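Local coordinates for kelch domain-containing protein (Colletotrichum graminicola M1.001, PDB 5C92), which probably oxidises alcohols to aldehydes at a mononuclear copper site and is akin to galactose oxidase, with a Kelch-type beta-propeller, at residues Arg278-Ala283 with Arg332-Thr337; Thr337-Ala342 with Ser419-Thr424. All blocks are in the same frame, centred on the assembly; numbering follows the deposited sequence.

Contact 1 (Arg278-Ala283 with Arg332-Thr337); sequences RGFANA and RNYHST. With CU1 (copper (I) ion), chain D.
F280 and Y334 meet in a T-shaped (edge-to-face) pair, where the loops leading into the innermost strands of two neighbouring blades of the Kelch beta-propeller come together. The Y334 edge points at the F280 face, with ring centroids 5.0 Å apart and planes at 64°. The touching atoms are Y334 CD1 and F280 CE1, at 3.6 Å. Y334 CG lies opposite its own backbone N (chi1 -166°), and this swings the ring across F280. Further out, Y334 OH bonds to Y120 and Y245.

Next to the rings the contact turns polar. N282 ND2 gives a weak but fairly straight bond to S336 O, 3.3 Å long with an N-H...O angle of 160°. Three waters fill in around it. Water 1 donates to F280 O and S336 O. Water 2 accepts from N282 ND2 and donates to S336 OG. Water 3 donates to N282 OD1 and more weakly to S336 O.

Residues N333 to S336 form a type II beta turn. S336 N bonds to N333 O, closing the turn, and S336 OG gives the same oxygen a second bond, 2.8 Å long, in the carbonyl plane and on a lone pair. H335 sits inside this turn with its side chain directed away from 278-283. Its ring lies against a face of Y334, and its ND1 bonds to G352 O. Y120 and H423 complete the protein ligands of the copper. H335 NE2 binds the copper(I) ion at 2.2 Å.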
loop_
_atom_site.group_PDB
_atom_site.type_symbol
_atom_site.label_atom_id
_atom_site.label_comp_id
_atom_site.label_asym_id
_atom_site.label_seq_id
_atom_site.Cartn_x
_atom_site.Cartn_y
_atom_site.Cartn_z
ATOM N N ARG A 278 -12.063 -0.598 -13.573
ATOM C CA ARG A 278 -11.097 0.378 -13.088
ATOM C C ARG A 278 -9.694 0.005 -13.450
ATOM O O ARG A 278 -9.224 -1.104 -13.144
ATOM C CB ARG A 278 -11.141 0.499 -11.580
ATOM C CG ARG A 278 -12.487 0.883 -10.972
ATOM C CD ARG A 278 -12.407 0.809 -9.462
ATOM N NE ARG A 278 -13.719 0.729 -8.838
ATOM C CZ ARG A 278 -14.498 1.762 -8.549
ATOM N NH1 ARG A 278 -14.071 3.040 -8.629
ATOM N NH2 ARG A 278 -15.669 1.507 -7.999
ATOM N N GLY A 279 -8.994 0.957 -14.042
ATOM C CA GLY A 279 -7.547 0.919 -14.136
ATOM C C GLY A 279 -6.973 2.216 -13.541
ATOM O O GLY A 279 -7.603 3.242 -13.675
ATOM N N PHE A 280 -5.869 2.119 -12.767
ATOM C CA PHE A 280 -5.308 3.226 -11.955
ATOM C C PHE A 280 -6.127 3.585 -10.695
ATOM O O PHE A 280 -5.835 4.577 -10.056
ATOM C CB PHE A 280 -5.030 4.494 -12.763
ATOM C CG PHE A 280 -4.345 4.248 -14.073
ATOM C CD1 PHE A 280 -3.180 3.513 -14.145
ATOM C CD2 PHE A 280 -4.852 4.807 -15.247
ATOM C CE1 PHE A 280 -2.542 3.316 -15.366
ATOM C CE2 PHE A 280 -4.228 4.596 -16.457
ATOM C CZ PHE A 280 -3.102 3.800 -16.518
ATOM N N ALA A 281 -6.889 2.619 -10.189
ATOM C CA ALA A 281 -7.559 2.726 -8.886
ATOM C C ALA A 281 -6.571 2.424 -7.764
ATOM O O ALA A 281 -5.420 2.054 -8.003
ATOM C CB ALA A 281 -8.706 1.755 -8.835
ATOM N N ASN A 282 -7.051 2.599 -6.549
ATOM C CA ASN A 282 -6.327 2.196 -5.345
ATOM C C ASN A 282 -7.293 1.381 -4.537
ATOM O O ASN A 282 -8.501 1.653 -4.551
ATOM C CB ASN A 282 -5.877 3.442 -4.519
ATOM C CG ASN A 282 -4.780 4.218 -5.198
ATOM O OD1 ASN A 282 -3.625 4.004 -4.922
ATOM N ND2 ASN A 282 -5.148 5.112 -6.116
ATOM N N ALA A 283 -6.755 0.408 -3.830
ATOM C CA ALA A 283 -7.484 -0.429 -2.896
ATOM C C ALA A 283 -6.872 -0.331 -1.516
ATOM O O ALA A 283 -5.665 -0.526 -1.356
ATOM C CB ALA A 283 -7.467 -1.878 -3.335
ATOM N N ARG A 332 -9.930 10.378 -10.217
ATOM C CA ARG A 332 -8.785 9.913 -9.493
ATOM C C ARG A 332 -8.225 8.816 -10.347
ATOM O O ARG A 332 -8.447 7.597 -10.104
ATOM C CB ARG A 332 -9.148 9.432 -8.075
ATOM C CG ARG A 332 -9.773 10.464 -7.128
ATOM C CD ARG A 332 -8.816 11.609 -6.796
ATOM N NE ARG A 332 -9.491 12.605 -5.972
ATOM C CZ ARG A 332 -9.152 13.898 -5.907
ATOM N NH1 ARG A 332 -8.090 14.359 -6.592
ATOM N NH2 ARG A 332 -9.863 14.726 -5.138
ATOM N N ASN A 333 -7.539 9.253 -11.406
ATOM C CA ASN A 333 -7.077 8.320 -12.441
ATOM C C ASN A 333 -5.545 8.086 -12.278
ATOM O O ASN A 333 -5.073 7.854 -11.177
ATOM C CB ASN A 333 -7.449 8.779 -13.855
ATOM C CG ASN A 333 -8.957 8.831 -14.123
ATOM O OD1 ASN A 333 -9.364 9.443 -15.110
ATOM N ND2 ASN A 333 -9.769 8.185 -13.316
ATOM N N TYR A 334 -4.777 8.173 -13.356
ATOM C CA TYR A 334 -3.344 7.973 -13.266
ATOM C C TYR A 334 -2.756 8.921 -12.237
ATOM O O TYR A 334 -3.049 10.104 -12.273
ATOM C CB TYR A 334 -2.652 8.256 -14.605
ATOM C CG TYR A 334 -1.252 7.756 -14.686
ATOM C CD1 TYR A 334 -0.952 6.419 -14.399
ATOM C CD2 TYR A 334 -0.214 8.570 -15.104
ATOM C CE1 TYR A 334 0.338 5.930 -14.505
ATOM C CE2 TYR A 334 1.098 8.053 -15.251
ATOM C CZ TYR A 334 1.342 6.732 -14.978
ATOM O OH TYR A 334 2.588 6.201 -15.107
ATOM N N HIS A 335 -1.794 8.419 -11.487
ATOM C CA HIS A 335 -1.123 9.176 -10.396
ATOM C C HIS A 335 -1.985 9.587 -9.168
ATOM O O HIS A 335 -1.620 10.524 -8.437
ATOM C CB HIS A 335 -0.476 10.428 -10.981
ATOM C CG HIS A 335 0.753 10.162 -11.758
ATOM N ND1 HIS A 335 1.291 11.094 -12.609
ATOM C CD2 HIS A 335 1.567 9.082 -11.810
ATOM C CE1 HIS A 335 2.368 10.591 -13.183
ATOM N NE2 HIS A 335 2.574 9.389 -12.689
ATOM N N SER A 336 -3.152 8.956 -9.019
ATOM C CA SER A 336 -3.986 9.082 -7.838
ATOM C C SER A 336 -3.484 8.160 -6.741
ATOM O O SER A 336 -2.787 7.168 -7.007
ATOM C CB SER A 336 -5.475 8.805 -8.167
ATOM O OG SER A 336 -5.767 7.445 -8.523
ATOM N N THR A 337 -3.814 8.486 -5.488
ATOM C CA THR A 337 -3.368 7.690 -4.318
ATOM C C THR A 337 -4.509 7.549 -3.318
ATOM O O THR A 337 -5.471 8.333 -3.364
ATOM C CB THR A 337 -2.182 8.352 -3.583
ATOM O OG1 THR A 337 -2.509 9.725 -3.262
ATOM C CG2 THR A 337 -0.924 8.281 -4.412
HETATM CU CU CU1 D . 4.036 7.881 -13.365
HETATM O O HOH W 1 -3.310 5.424 -9.223
HETATM O O HOH W 2 -7.552 6.240 -6.920
HETATM O O HOH W 3 -1.002 4.513 -5.710
#

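Contact 2 (Thr337-Ala342 with Ser419-Thr424); sequences TALLMA and SATTHT. With CU1 (copper (I) ion), chain D.
L339 holds CG opposite its backbone N (chi1 -156°), which carries CD1 over to S419 and A420. T421 has its OG1 opposite the backbone N (chi1 -171°), where it bonds to V425 O, and this leaves the CG2 methyl facing strand 337-340. L339 CD1 is 3.5 Å from S419 OG and 4.0 Å from T421 CG2. The same T421 methyl comes within 3.3 Å of A338 O. T337 adds its CG2, 3.9 Å from T421 O.

The two strands run nearly antiparallel, at 169°, with their axes 6.8 Å apart. One is an inner propeller strand. The other belongs to the Early set domain, part of which reaches into the middle of the propeller, as in galactose oxidase. Strand 18-21 pairs with 412-422. Two waters bridge L340 and S419. Water 5 donates to L340 O and accepts from S419 N. Water 4 accepts from L340 N and makes a weak bond to S419 OG, whose stronger partner is N426.

H423 turns away from 337-342 to bind copper through NE2 at 2.1 Å. Its ND1 donates to T422 OG1, which is tilted out of the ring plane. Between the strands themselves methyl contacts and bridging water do the work, and the ND1 bond probably helps to fix the rotation of the imidazole at the metal.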
loop_
_atom_site.group_PDB
_atom_site.type_symbol
_atom_site.label_atom_id
_atom_site.label_comp_id
_atom_site.label_asym_id
_atom_site.label_seq_id
_atom_site.Cartn_x
_atom_site.Cartn_y
_atom_site.Cartn_z
ATOM N N THR A 337 -3.814 8.486 -5.488
ATOM C CA THR A 337 -3.368 7.690 -4.318
ATOM C C THR A 337 -4.509 7.549 -3.318
ATOM O O THR A 337 -5.471 8.333 -3.364
ATOM C CB THR A 337 -2.182 8.352 -3.583
ATOM O OG1 THR A 337 -2.509 9.725 -3.262
ATOM C CG2 THR A 337 -0.924 8.281 -4.412
ATOM N N ALA A 338 -4.477 6.470 -2.526
ATOM C CA ALA A 338 -5.372 6.314 -1.389
ATOM C C ALA A 338 -4.668 5.559 -0.285
ATOM O O ALA A 338 -3.746 4.813 -0.563
ATOM C CB ALA A 338 -6.651 5.617 -1.778
ATOM N N LEU A 339 -5.015 5.830 0.972
ATOM C CA LEU A 339 -4.251 5.242 2.096
ATOM C C LEU A 339 -5.070 5.292 3.367
ATOM O O LEU A 339 -5.774 6.243 3.616
ATOM C CB LEU A 339 -2.933 5.964 2.321
ATOM C CG LEU A 339 -1.795 5.212 3.012
ATOM C CD1 LEU A 339 -1.135 4.278 2.027
ATOM C CD2 LEU A 339 -0.727 6.167 3.557
ATOM N N LEU A 340 -4.923 4.253 4.168
ATOM C CA LEU A 340 -5.607 4.132 5.433
ATOM C C LEU A 340 -4.869 4.985 6.424
ATOM O O LEU A 340 -3.641 4.899 6.522
ATOM C CB LEU A 340 -5.594 2.675 5.917
ATOM C CG LEU A 340 -6.376 2.425 7.245
ATOM C CD1 LEU A 340 -7.843 2.651 7.040
ATOM C CD2 LEU A 340 -6.137 1.022 7.735
ATOM N N MET A 341 -5.636 5.766 7.160
ATOM C CA MET A 341 -5.135 6.587 8.287
ATOM C C MET A 341 -5.345 5.892 9.654
ATOM O O MET A 341 -6.183 4.992 9.799
ATOM C CB MET A 341 -5.870 7.891 8.280
ATOM C CG MET A 341 -5.866 8.654 6.978
ATOM S SD MET A 341 -4.187 9.000 6.418
ATOM C CE MET A 341 -3.704 10.281 7.552
ATOM N N ALA A 342 -4.587 6.305 10.660
ATOM C CA ALA A 342 -4.692 5.682 11.995
ATOM C C ALA A 342 -6.019 5.896 12.683
ATOM O O ALA A 342 -6.380 5.122 13.552
ATOM C CB ALA A 342 -3.527 6.088 12.915
ATOM N N SER A 419 1.818 1.699 5.825
ATOM C CA SER A 419 2.062 1.545 4.397
ATOM C C SER A 419 2.212 2.860 3.648
ATOM O O SER A 419 2.194 3.969 4.225
ATOM C CB SER A 419 0.968 0.648 3.767
ATOM O OG SER A 419 -0.271 1.367 3.669
ATOM N N ALA A 420 2.507 2.722 2.376
ATOM C CA ALA A 420 2.775 3.846 1.474
ATOM C C ALA A 420 2.364 3.428 0.077
ATOM O O ALA A 420 2.332 2.218 -0.221
ATOM C CB ALA A 420 4.250 4.161 1.461
ATOM N N THR A 421 2.085 4.382 -0.792
ATOM C CA THR A 421 1.622 3.986 -2.120
ATOM C C THR A 421 1.929 5.025 -3.156
ATOM O O THR A 421 2.031 6.244 -2.847
ATOM C CB THR A 421 0.099 3.610 -2.149
ATOM O OG1 THR A 421 -0.254 3.032 -3.413
ATOM C CG2 THR A 421 -0.761 4.795 -1.946
ATOM N N THR A 422 2.194 4.516 -4.353
ATOM C CA THR A 422 2.303 5.323 -5.578
ATOM C C THR A 422 2.069 4.380 -6.774
ATOM O O THR A 422 2.381 3.169 -6.694
ATOM C CB THR A 422 3.644 6.104 -5.668
ATOM O OG1 THR A 422 3.611 7.048 -6.750
ATOM C CG2 THR A 422 4.847 5.204 -5.870
ATOM N N HIS A 423 1.364 4.886 -7.774
ATOM C CA HIS A 423 1.175 4.182 -9.053
ATOM C C HIS A 423 0.423 2.873 -8.904
ATOM O O HIS A 423 0.691 1.953 -9.651
ATOM C CB HIS A 423 2.542 3.900 -9.714
ATOM C CG HIS A 423 3.169 5.110 -10.296
ATOM N ND1 HIS A 423 3.792 6.069 -9.521
ATOM C CD2 HIS A 423 3.207 5.572 -11.566
ATOM C CE1 HIS A 423 4.233 7.044 -10.294
ATOM N NE2 HIS A 423 3.867 6.779 -11.531
ATOM N N THR A 424 -0.495 2.816 -7.935
ATOM C CA THR A 424 -1.300 1.683 -7.589
ATOM C C THR A 424 -0.583 0.641 -6.738
ATOM O O THR A 424 -1.207 -0.345 -6.391
ATOM C CB THR A 424 -1.988 0.910 -8.783
ATOM O OG1 THR A 424 -1.026 0.128 -9.538
ATOM C CG2 THR A 424 -2.773 1.879 -9.681
HETATM CU CU CU1 D . 4.036 7.881 -13.365
HETATM O O HOH W 4 -3.548 1.931 2.881
HETATM O O HOH W 5 -1.197 2.953 6.280
#

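Overall arrangement
Both contacts are buried and both use strand 336-340. They share T337, and their centres lie 11 Å apart. Contact 2 is nearer the middle of the chain, its centre about 5 Å from the chain centre against 12 Å for contact 1. Contact 1 joins two blades of the propeller and mixes aromatic, amide and water contacts. Contact 2 joins the propeller to the Early set domain, mainly through aliphatic groups, with water between L340 and S419. Each brings one histidine to the same copper: H335 from the turn before the shared strand, H423 from segment 419-424. The site is thus assembled from both domains, with Y120 as a further ligand.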